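Local coordinates for variable region-containing chitin-binding protein 3 (Branchiostoma floridae, PDB 1XT5) that serves in innate immunity and probably binds chitin as a whole protein, represented here by domain 1, an immunoglobulin V-set domain, at residues P36-W41 / K55-W60; S70-E75 / A87-P92. One frame throughout, in Å; residues are numbered along the deposited sequence.

Contact 1: P36-W41 / K55-W60; sequences PPVISW and KGNYNW
Ile-39 and Gly-56 exchange two backbone hydrogen bonds: Ile-39 N reaches Gly-56 O at 2.8 Å, and Gly-56 N reaches Ile-39 O at 2.9 Å. Together with strand directions 162° apart, they identify an antiparallel hairpin, the C-C' pair of a V-set immunoglobulin domain. Ser-40 and Lys-55 form the neighbouring non-hydrogen-bonded pair, on the face away from the Ile-39 side chain.

Lys-55 can be followed outward along this face. Its CB stands near Ile-39 O, and CG comes closer to that oxygen, at 3.6 Å, while also passing Ser-40 OG. A first torsion of -167° turns CG away from the Lys-55 backbone N, and the chain then runs fully extended. CD bridges to CE, which meets the CG2 branch of Val-38 at 3.7 Å as the two side chains cross obliquely. NZ is carried beyond that methyl.

Beyond Ile-39 and Gly-56, towards Pro-37 and Tyr-58, the direct ladder gives way. Pro-37 lacks the N-H for a backbone bond of its own; its carbonyl is linked through a water, which donates to Pro-37 O at 2.8 Å and accepts from Tyr-58 N at 2.8 Å. Asn-57 CB packs 3.3 Å from the same Pro-37 O, while its ND2 turns along its own strand to Tyr-58 O, which it meets from above the carbonyl plane (65° out of it). Before the strand, Pro-36 CB touches Tyr-58 CB at 3.9 Å.

Strand 38-44 lies between 50-58 and 105-112, and 72-76 flanks the far edge of 50-58. Pro-37 packs on Tyr-28 and Val-111, and Trp-41 packs on the observed disulfide of Cys-26, in the facing sheet, and Cys-109, in its own.

Contact 2: S70-E75 / A87-P92; sequences SDSYKE and ANLAAP
Lys-74, on the outermost strand 72-76, lies across Ala-87 and Leu-89 of the loop joining strands 84-86 and 94-96. In V-set nomenclature this brings strand C'' against the D-E loop, which contains a type I beta turn from Asn-88 to Ala-91.

At Ala-87 the meeting is polar: Lys-74 NZ stands 3.4 Å from Ala-87 O. The stronger partners of that ammonium are Val-86 O, in a hydrogen bond, and Glu-69 OE2, in a salt bridge; the same carboxylate oxygen accepts from Leu-89 N, so one carboxylate holds both strand and turn, and its negative charge probably helps offset the positive charge of Lys-74. Asn-88 closes the turn through its backbone, its O accepting from Ala-91 N at 3.0 Å, and its OD1 takes a weak bond from Ala-90 N.

Leu-89 supplies the apolar part. With chi1 at -70°, CG sits opposite its carbonyl carbon and meets Lys-74 CE at 3.7 Å. The two side chains run alongside one another in opposite senses, each starting from its own backbone. Lys-74 is extended beyond CG, which carries CE to Leu-89 CG and CD1 and NZ on to the Ala-87 carbonyl. The CD1 branch of Leu-89 goes further and touches Ser-72 CB at 3.9 Å.

Ala-90 N also meets Tyr-58 OH, itself bonded to Glu-69 OE1, tying the turn to strand 50-58. At the segment's end, Pro-92 O accepts a hydrogen bond from Trp-41 NE1.

The two contacts have centres about 7 Å apart and occupy the same half of the domain; both segments of contact 1 come before those of contact 2 in the sequence. Contact 1 joins strands 38-44 and 50-58, and contact 2 begins on strand 72-76, the next strand of the same sheet; Asn-57 N and Tyr-73 O, 2.9 Å apart, probably bond across that seam. Contact 2 then leaves this sheet for the loop between 84-86 and 94-96, strands of the opposing four-stranded sheet. Taken together they trace a path from the middle of one sheet to its edge and over to the other, within a single V-set domain.

Contact 1: P36-W41 / K55-W60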
loop_
_atom_site.group_PDB
_atom_site.type_symbol
_atom_site.label_atom_id
_atom_site.label_comp_id
_atom_site.label_asym_id
_atom_site.label_seq_id
_atom_site.Cartn_x
_atom_site.Cartn_y
_atom_site.Cartn_z
ATOM N N PRO A 36 -2.367 -15.008 -4.998
ATOM C CA PRO A 36 -1.796 -13.731 -4.464
ATOM C C PRO A 36 -2.435 -12.521 -5.110
ATOM O O PRO A 36 -2.707 -12.523 -6.294
ATOM C CB PRO A 36 -0.323 -13.845 -4.850
ATOM C CG PRO A 36 -0.296 -14.850 -5.957
ATOM C CD PRO A 36 -1.409 -15.815 -5.744
ATOM N N PRO A 37 -2.757 -11.489 -4.333
ATOM C CA PRO A 37 -3.296 -10.232 -4.850
ATOM C C PRO A 37 -2.199 -9.311 -5.297
ATOM O O PRO A 37 -1.038 -9.694 -5.407
ATOM C CB PRO A 37 -4.132 -9.746 -3.653
ATOM C CG PRO A 37 -3.267 -10.147 -2.503
ATOM C CD PRO A 37 -2.729 -11.507 -2.851
ATOM N N VAL A 38 -2.569 -8.081 -5.594
ATOM C CA VAL A 38 -1.654 -7.022 -5.951
ATOM C C VAL A 38 -1.890 -5.816 -5.062
ATOM O O VAL A 38 -3.040 -5.404 -4.842
ATOM C CB VAL A 38 -1.713 -6.715 -7.449
ATOM C CG1 VAL A 38 -3.087 -6.451 -7.982
ATOM C CG2 VAL A 38 -0.761 -5.555 -7.752
ATOM N N ILE A 39 -0.780 -5.326 -4.511
ATOM C CA ILE A 39 -0.782 -4.225 -3.554
ATOM C C ILE A 39 -0.370 -2.973 -4.256
ATOM O O ILE A 39 0.662 -2.956 -4.956
ATOM C CB ILE A 39 0.256 -4.518 -2.413
ATOM C CG1 ILE A 39 -0.174 -5.673 -1.523
ATOM C CG2 ILE A 39 0.595 -3.279 -1.603
ATOM C CD1 ILE A 39 -0.519 -7.025 -2.064
ATOM N N SER A 40 -1.121 -1.893 -4.070
ATOM C CA SER A 40 -0.761 -0.583 -4.554
ATOM C C SER A 40 -0.868 0.429 -3.418
ATOM O O SER A 40 -1.849 0.430 -2.684
ATOM C CB SER A 40 -1.712 -0.135 -5.670
ATOM O OG SER A 40 -1.747 -1.043 -6.737
ATOM N N TRP A 41 0.144 1.261 -3.274
ATOM C CA TRP A 41 0.056 2.471 -2.440
ATOM C C TRP A 41 0.003 3.629 -3.404
ATOM O O TRP A 41 0.840 3.763 -4.312
ATOM C CB TRP A 41 1.238 2.573 -1.504
ATOM C CG TRP A 41 1.164 1.731 -0.285
ATOM C CD1 TRP A 41 1.659 0.474 -0.082
ATOM C CD2 TRP A 41 0.497 2.107 0.959
ATOM N NE1 TRP A 41 1.353 0.046 1.185
ATOM C CE2 TRP A 41 0.679 1.025 1.841
ATOM C CE3 TRP A 41 -0.177 3.260 1.379
ATOM C CZ2 TRP A 41 0.188 1.078 3.156
ATOM C CZ3 TRP A 41 -0.659 3.302 2.668
ATOM C CH2 TRP A 41 -0.467 2.229 3.558
ATOM N N LYS A 55 3.975 -0.446 -5.949
ATOM C CA LYS A 55 3.152 -1.554 -6.410
ATOM C C LYS A 55 3.938 -2.858 -6.188
ATOM O O LYS A 55 5.162 -2.882 -6.381
ATOM C CB LYS A 55 2.718 -1.420 -7.863
ATOM C CG LYS A 55 1.625 -2.344 -8.370
ATOM C CD LYS A 55 1.223 -2.064 -9.802
ATOM C CE LYS A 55 0.153 -2.987 -10.304
ATOM N NZ LYS A 55 -0.233 -2.670 -11.720
ATOM N N GLY A 56 3.251 -3.924 -5.841
ATOM C CA GLY A 56 3.900 -5.198 -5.727
ATOM C C GLY A 56 2.944 -6.352 -5.678
ATOM O O GLY A 56 1.758 -6.196 -5.391
ATOM N N ASN A 57 3.485 -7.545 -5.923
ATOM C CA ASN A 57 2.718 -8.754 -5.779
ATOM C C ASN A 57 3.679 -9.938 -5.623
ATOM O O ASN A 57 4.735 -9.953 -6.223
ATOM C CB ASN A 57 1.793 -9.052 -6.978
ATOM C CG ASN A 57 2.472 -9.115 -8.322
ATOM O OD1 ASN A 57 2.677 -8.141 -9.018
ATOM N ND2 ASN A 57 2.852 -10.340 -8.726
ATOM N N TYR A 58 3.274 -10.930 -4.847
ATOM C CA TYR A 58 3.999 -12.196 -4.871
ATOM C C TYR A 58 3.869 -12.824 -6.265
ATOM O O TYR A 58 2.831 -12.673 -6.916
ATOM C CB TYR A 58 3.394 -13.173 -3.863
ATOM C CG TYR A 58 3.622 -12.777 -2.427
ATOM C CD1 TYR A 58 2.566 -12.434 -1.600
ATOM C CD2 TYR A 58 4.882 -12.741 -1.871
ATOM C CE1 TYR A 58 2.747 -12.093 -0.285
ATOM C CE2 TYR A 58 5.075 -12.380 -0.544
ATOM C CZ TYR A 58 4.018 -12.042 0.239
ATOM O OH TYR A 58 4.193 -11.659 1.547
ATOM N N ASN A 59 4.876 -13.523 -6.678
ATOM C CA ASN A 59 4.816 -14.277 -7.916
ATOM C C ASN A 59 4.209 -15.634 -7.616
ATOM O O ASN A 59 4.322 -16.209 -6.544
ATOM C CB ASN A 59 6.198 -14.418 -8.522
ATOM C CG ASN A 59 6.692 -13.054 -9.031
ATOM O OD1 ASN A 59 5.900 -12.229 -9.468
ATOM N ND2 ASN A 59 8.014 -12.884 -8.999
ATOM N N TRP A 60 3.596 -16.180 -8.652
ATOM C CA TRP A 60 2.930 -17.470 -8.594
ATOM C C TRP A 60 3.991 -18.541 -8.436
ATOM O O TRP A 60 5.012 -18.440 -9.103
ATOM C CB TRP A 60 2.182 -17.662 -9.922
ATOM C CG TRP A 60 1.519 -18.960 -10.054
ATOM C CD1 TRP A 60 0.341 -19.348 -9.500
ATOM C CD2 TRP A 60 2.013 -20.081 -10.804
ATOM N NE1 TRP A 60 0.050 -20.651 -9.851
ATOM C CE2 TRP A 60 1.074 -21.113 -10.661
ATOM C CE3 TRP A 60 3.193 -20.209 -11.564
ATOM C CZ2 TRP A 60 1.295 -22.327 -11.291
ATOM C CZ3 TRP A 60 3.413 -21.417 -12.194
ATOM C CH2 TRP A 60 2.462 -22.398 -12.024
HETATM O O HOH W 1 0.796 -10.510 -3.512
#

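Contact 2: S70-E75 / A87-P92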
loop_
_atom_site.group_PDB
_atom_site.type_symbol
_atom_site.label_atom_id
_atom_site.label_comp_id
_atom_site.label_asym_id
_atom_site.label_seq_id
_atom_site.Cartn_x
_atom_site.Cartn_y
_atom_site.Cartn_z
ATOM N N SER A 70 10.977 -13.265 -1.388
ATOM C CA SER A 70 12.044 -13.140 -2.367
ATOM C C SER A 70 11.642 -13.365 -3.800
ATOM O O SER A 70 12.403 -13.011 -4.724
ATOM C CB SER A 70 13.224 -14.088 -1.987
ATOM O OG SER A 70 12.809 -15.477 -2.174
ATOM N N ASP A 71 10.469 -13.929 -4.045
ATOM C CA ASP A 71 9.958 -14.212 -5.374
ATOM C C ASP A 71 8.705 -13.348 -5.551
ATOM O O ASP A 71 7.589 -13.801 -5.443
ATOM C CB ASP A 71 9.613 -15.674 -5.532
ATOM C CG ASP A 71 9.315 -16.013 -6.992
ATOM O OD1 ASP A 71 9.492 -15.164 -7.868
ATOM O OD2 ASP A 71 8.939 -17.195 -7.166
ATOM N N SER A 72 8.948 -12.066 -5.794
ATOM C CA SER A 72 7.892 -11.089 -5.840
ATOM C C SER A 72 8.320 -9.951 -6.755
ATOM O O SER A 72 9.514 -9.690 -6.915
ATOM C CB SER A 72 7.570 -10.533 -4.455
ATOM O OG SER A 72 8.670 -9.876 -3.887
ATOM N N TYR A 73 7.338 -9.229 -7.233
ATOM C CA TYR A 73 7.486 -7.919 -7.876
ATOM C C TYR A 73 7.286 -6.854 -6.814
ATOM O O TYR A 73 6.282 -6.892 -6.120
ATOM C CB TYR A 73 6.406 -7.757 -8.958
ATOM C CG TYR A 73 6.273 -6.327 -9.444
ATOM C CD1 TYR A 73 7.296 -5.669 -10.051
ATOM C CD2 TYR A 73 5.049 -5.655 -9.266
ATOM C CE1 TYR A 73 7.167 -4.365 -10.495
ATOM C CE2 TYR A 73 4.928 -4.343 -9.719
ATOM C CZ TYR A 73 5.954 -3.688 -10.322
ATOM O OH TYR A 73 5.786 -2.387 -10.759
ATOM N N LYS A 74 8.234 -5.923 -6.729
ATOM C CA LYS A 74 8.110 -4.774 -5.845
ATOM C C LYS A 74 8.714 -3.585 -6.549
ATOM O O LYS A 74 9.862 -3.678 -6.999
ATOM C CB LYS A 74 8.804 -4.998 -4.506
ATOM C CG LYS A 74 8.206 -6.106 -3.676
ATOM C CD LYS A 74 8.800 -6.178 -2.272
ATOM C CE LYS A 74 8.178 -7.285 -1.475
ATOM N NZ LYS A 74 8.622 -7.372 -0.078
ATOM N N GLU A 75 8.009 -2.468 -6.614
ATOM C CA GLU A 75 8.530 -1.284 -7.283
ATOM C C GLU A 75 8.016 -0.035 -6.609
ATOM O O GLU A 75 6.828 0.067 -6.280
ATOM C CB GLU A 75 8.136 -1.292 -8.758
ATOM C CG GLU A 75 8.723 -0.156 -9.566
ATOM C CD GLU A 75 8.623 -0.282 -11.055
ATOM O OE1 GLU A 75 7.905 -1.185 -11.529
ATOM O OE2 GLU A 75 9.240 0.584 -11.742
ATOM N N ALA A 87 7.831 -4.314 3.238
ATOM C CA ALA A 87 8.612 -5.482 3.653
ATOM C C ALA A 87 7.850 -6.793 3.498
ATOM O O ALA A 87 8.488 -7.838 3.280
ATOM C CB ALA A 87 9.041 -5.341 5.110
ATOM N N ASN A 88 6.551 -6.749 3.670
ATOM C CA ASN A 88 5.739 -7.972 3.709
ATOM C C ASN A 88 4.473 -7.726 2.915
ATOM O O ASN A 88 3.568 -7.039 3.379
ATOM C CB ASN A 88 5.398 -8.317 5.163
ATOM C CG ASN A 88 4.617 -9.602 5.285
ATOM O OD1 ASN A 88 4.102 -10.153 4.414
ATOM N ND2 ASN A 88 4.393 -10.043 6.533
ATOM N N LEU A 89 4.390 -8.289 1.687
ATOM C CA LEU A 89 3.222 -8.007 0.880
ATOM C C LEU A 89 1.951 -8.558 1.448
ATOM O O LEU A 89 0.854 -8.061 1.124
ATOM C CB LEU A 89 3.453 -8.520 -0.552
ATOM C CG LEU A 89 4.465 -7.760 -1.381
ATOM C CD1 LEU A 89 4.828 -8.530 -2.626
ATOM C CD2 LEU A 89 3.980 -6.372 -1.746
ATOM N N ALA A 90 2.019 -9.571 2.295
ATOM C CA ALA A 90 0.846 -10.126 2.959
ATOM C C ALA A 90 0.373 -9.236 4.099
ATOM O O ALA A 90 -0.769 -9.464 4.582
ATOM C CB ALA A 90 1.128 -11.524 3.517
ATOM N N ALA A 91 1.131 -8.261 4.526
ATOM C CA ALA A 91 0.808 -7.342 5.638
ATOM C C ALA A 91 1.434 -6.007 5.239
ATOM O O ALA A 91 2.479 -5.599 5.751
ATOM C CB ALA A 91 1.364 -7.870 6.949
ATOM N N PRO A 92 0.877 -5.355 4.198
ATOM C CA PRO A 92 1.619 -4.415 3.366
ATOM C C PRO A 92 1.775 -3.000 3.890
ATOM O O PRO A 92 1.705 -2.013 3.127
ATOM C CB PRO A 92 0.831 -4.461 2.046
ATOM C CG PRO A 92 -0.595 -4.687 2.506
ATOM C CD PRO A 92 -0.439 -5.693 3.610
#